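Local coordinates for glycerophosphodiester phosphodiesterase (Cytophaga hutchinsonii ATCC 33406, PDB 3CH0), which belongs to the glycerophosphodiester phosphodiesterase family and is built on a TIM-barrel fold, at residues T243-E248 with T263-L268. Residues are numbered along the deposited sequence; the frame is centred on the assembly and turned at random.
With EDO (1,2-ethanediol), chain H; EDO (1,2-ethanediol), chain E.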
loop_
_atom_site.group_PDB
_atom_site.type_symbol
_atom_site.label_atom_id
_atom_site.label_comp_id
_atom_site.label_asym_id
_atom_site.label_seq_id
_atom_site.Cartn_x
_atom_site.Cartn_y
_atom_site.Cartn_z
ATOM N N THR A 243 7.409 -7.810 -1.120
ATOM C CA THR A 243 6.100 -8.373 -0.973
ATOM C C THR A 243 6.367 -9.870 -0.971
ATOM O O THR A 243 6.892 -10.426 -1.947
ATOM C CB THR A 243 5.186 -7.941 -2.129
ATOM O OG1 THR A 243 4.984 -6.514 -2.046
ATOM C CG2 THR A 243 3.820 -8.612 -2.061
ATOM N N VAL A 244 6.012 -10.525 0.126
ATOM C CA VAL A 244 6.461 -11.882 0.443
ATOM C C VAL A 244 5.327 -12.880 0.295
ATOM O O VAL A 244 4.357 -12.821 1.020
ATOM C CB VAL A 244 7.091 -11.947 1.815
ATOM C CG1 VAL A 244 7.834 -13.277 1.976
ATOM C CG2 VAL A 244 8.052 -10.743 2.095
ATOM N N ASN A 245 5.455 -13.788 -0.703
ATOM C CA ASN A 245 4.311 -14.526 -1.226
ATOM C C ASN A 245 4.431 -16.054 -1.093
ATOM O O ASN A 245 3.678 -16.785 -1.727
ATOM C CB ASN A 245 4.062 -14.138 -2.698
ATOM C CG ASN A 245 3.465 -12.725 -2.821
ATOM O OD1 ASN A 245 2.986 -12.213 -1.799
ATOM N ND2 ASN A 245 3.398 -12.183 -4.040
ATOM N N THR A 246 5.382 -16.540 -0.297
ATOM C CA THR A 246 5.513 -17.965 -0.026
ATOM C C THR A 246 5.648 -18.181 1.464
ATOM O O THR A 246 6.203 -17.335 2.163
ATOM C CB THR A 246 6.667 -18.693 -0.787
ATOM O OG1 THR A 246 7.927 -18.219 -0.293
ATOM C CG2 THR A 246 6.526 -18.477 -2.269
ATOM N N LYS A 247 5.138 -19.314 1.958
ATOM C CA LYS A 247 5.209 -19.648 3.328
ATOM C C LYS A 247 6.652 -19.734 3.802
ATOM O O LYS A 247 6.990 -19.259 4.863
ATOM C CB LYS A 247 4.497 -20.997 3.516
ATOM C CG LYS A 247 4.617 -21.561 4.895
ATOM C CD LYS A 247 3.866 -22.917 5.015
ATOM C CE LYS A 247 3.840 -23.411 6.468
ATOM N NZ LYS A 247 3.311 -24.836 6.487
ATOM N N GLU A 248 7.510 -20.356 3.014
ATOM C CA GLU A 248 8.874 -20.594 3.457
ATOM C C GLU A 248 9.609 -19.244 3.625
ATOM O O GLU A 248 10.399 -19.069 4.535
ATOM C CB GLU A 248 9.614 -21.463 2.444
ATOM C CG GLU A 248 9.099 -22.869 2.341
ATOM C CD GLU A 248 7.836 -23.013 1.475
ATOM O OE1 GLU A 248 7.381 -22.056 0.806
ATOM O OE2 GLU A 248 7.277 -24.129 1.490
ATOM N N THR A 263 2.101 -9.038 2.149
ATOM C CA THR A 263 1.923 -10.154 1.239
ATOM C C THR A 263 0.681 -10.085 0.370
ATOM O O THR A 263 -0.372 -9.648 0.821
ATOM C CB THR A 263 1.847 -11.490 2.051
ATOM O OG1 THR A 263 1.690 -12.620 1.159
ATOM C CG2 THR A 263 0.695 -11.543 3.077
ATOM N N ASP A 264 0.824 -10.547 -0.873
ATOM C CA ASP A 264 -0.329 -10.674 -1.777
ATOM C C ASP A 264 -1.278 -11.804 -1.363
ATOM O O ASP A 264 -2.384 -11.864 -1.874
ATOM C CB ASP A 264 0.151 -10.926 -3.213
ATOM C CG ASP A 264 0.767 -9.704 -3.810
ATOM O OD1 ASP A 264 0.160 -8.604 -3.676
ATOM O OD2 ASP A 264 1.852 -9.827 -4.421
ATOM N N TYR A 265 -0.775 -12.739 -0.549
ATOM C CA TYR A 265 -1.488 -13.942 -0.132
ATOM C C TYR A 265 -1.625 -14.028 1.387
ATOM O O TYR A 265 -1.040 -14.903 2.075
ATOM C CB TYR A 265 -0.742 -15.162 -0.702
ATOM C CG TYR A 265 -0.686 -15.233 -2.194
ATOM C CD1 TYR A 265 -1.767 -15.749 -2.917
ATOM C CD2 TYR A 265 0.396 -14.781 -2.863
ATOM C CE1 TYR A 265 -1.723 -15.843 -4.294
ATOM C CE2 TYR A 265 0.443 -14.805 -4.243
ATOM C CZ TYR A 265 -0.601 -15.379 -4.948
ATOM O OH TYR A 265 -0.525 -15.403 -6.313
ATOM N N PRO A 266 -2.402 -13.100 1.982
ATOM C CA PRO A 266 -2.523 -13.085 3.435
ATOM C C PRO A 266 -3.176 -14.373 3.981
ATOM O O PRO A 266 -2.975 -14.702 5.144
ATOM C CB PRO A 266 -3.307 -11.819 3.724
ATOM C CG PRO A 266 -4.109 -11.560 2.494
ATOM C CD PRO A 266 -3.164 -11.999 1.363
ATOM N N ASP A 267 -3.890 -15.105 3.135
ATOM C CA ASP A 267 -4.407 -16.431 3.474
ATOM C C ASP A 267 -3.315 -17.429 3.953
ATOM O O ASP A 267 -3.612 -18.385 4.703
ATOM C CB ASP A 267 -5.226 -17.005 2.303
ATOM C CG ASP A 267 -4.451 -17.122 1.015
ATOM O OD1 ASP A 267 -3.722 -16.197 0.663
ATOM O OD2 ASP A 267 -4.653 -18.125 0.280
ATOM N N LEU A 268 -2.057 -17.199 3.563
ATOM C CA LEU A 268 -0.953 -18.046 4.041
ATOM C C LEU A 268 -0.917 -18.136 5.565
ATOM O O LEU A 268 -0.555 -19.159 6.126
ATOM C CB LEU A 268 0.404 -17.550 3.500
ATOM C CG LEU A 268 0.629 -17.793 1.990
ATOM C CD1 LEU A 268 1.792 -17.034 1.429
ATOM C CD2 LEU A 268 0.792 -19.284 1.668
HETATM C C1 EDO H . 9.333 -12.368 -3.260
HETATM O O1 EDO H . 10.486 -13.237 -3.178
HETATM C C2 EDO H . 8.052 -13.154 -3.562
HETATM O O2 EDO H . 7.617 -14.042 -2.549
HETATM C C1 EDO E . 9.945 -8.439 -3.345
HETATM O O1 EDO E . 8.725 -7.984 -3.896
HETATM C C2 EDO E . 10.865 -9.006 -4.430
HETATM O O2 EDO E . 11.650 -7.977 -5.031
#
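Asn245 turns its side-chain amide onto Asp264 and grips it twice. Asn245 OD1 accepts from Asp264 N at 2.9 Å, with that N somewhat out of the carbonyl plane. Asn245 ND2 gives a nearly straight bond to Asp264 OD2 at 2.8 Å and an N-H...O angle of 171°. The carboxylate uses its anti lone pair here, although its plane is turned 49° from the amide. With both ends engaged, the amide is fixed against a flip. Arg18 forms a salt bridge to the same OD2, and His14 is hydrogen-bonded to OD1, so both oxygens of the buried carboxylate are satisfied.

Beside this pair, Thr263 OG1 donates to Val244 O at 2.7 Å. OG1 lies anti to the backbone N (chi1 -179°), which also lets Thr263 OG1 accept from Tyr265 N at 3.0 Å in an ST turn. This is the tightest part of the contact. In the TIM barrel it ties the loop leaving strand 260-263 to the one leading from strand 238-239 into helix 247-256. The Thr243 methyl CG2 packs against the carboxylate, 3.3 Å from Asp264 OD2.

Packing is looser toward the start of the helix. The Tyr265 ring presents its edge to Asn245, with the amide perpendicular to the ring. Tyr265 CD2 is 3.7 Å from Asn245 CG. Leu268 CD1 rests on the backbone of Asn245 and Thr246, a purely van der Waals touch. Lys247 extends its chain away to Gly1. The backbone N of Asn245 donates to O2 of a 1,2-ethanediol at 2.9 Å, probably picked up from the crystallisation liquor.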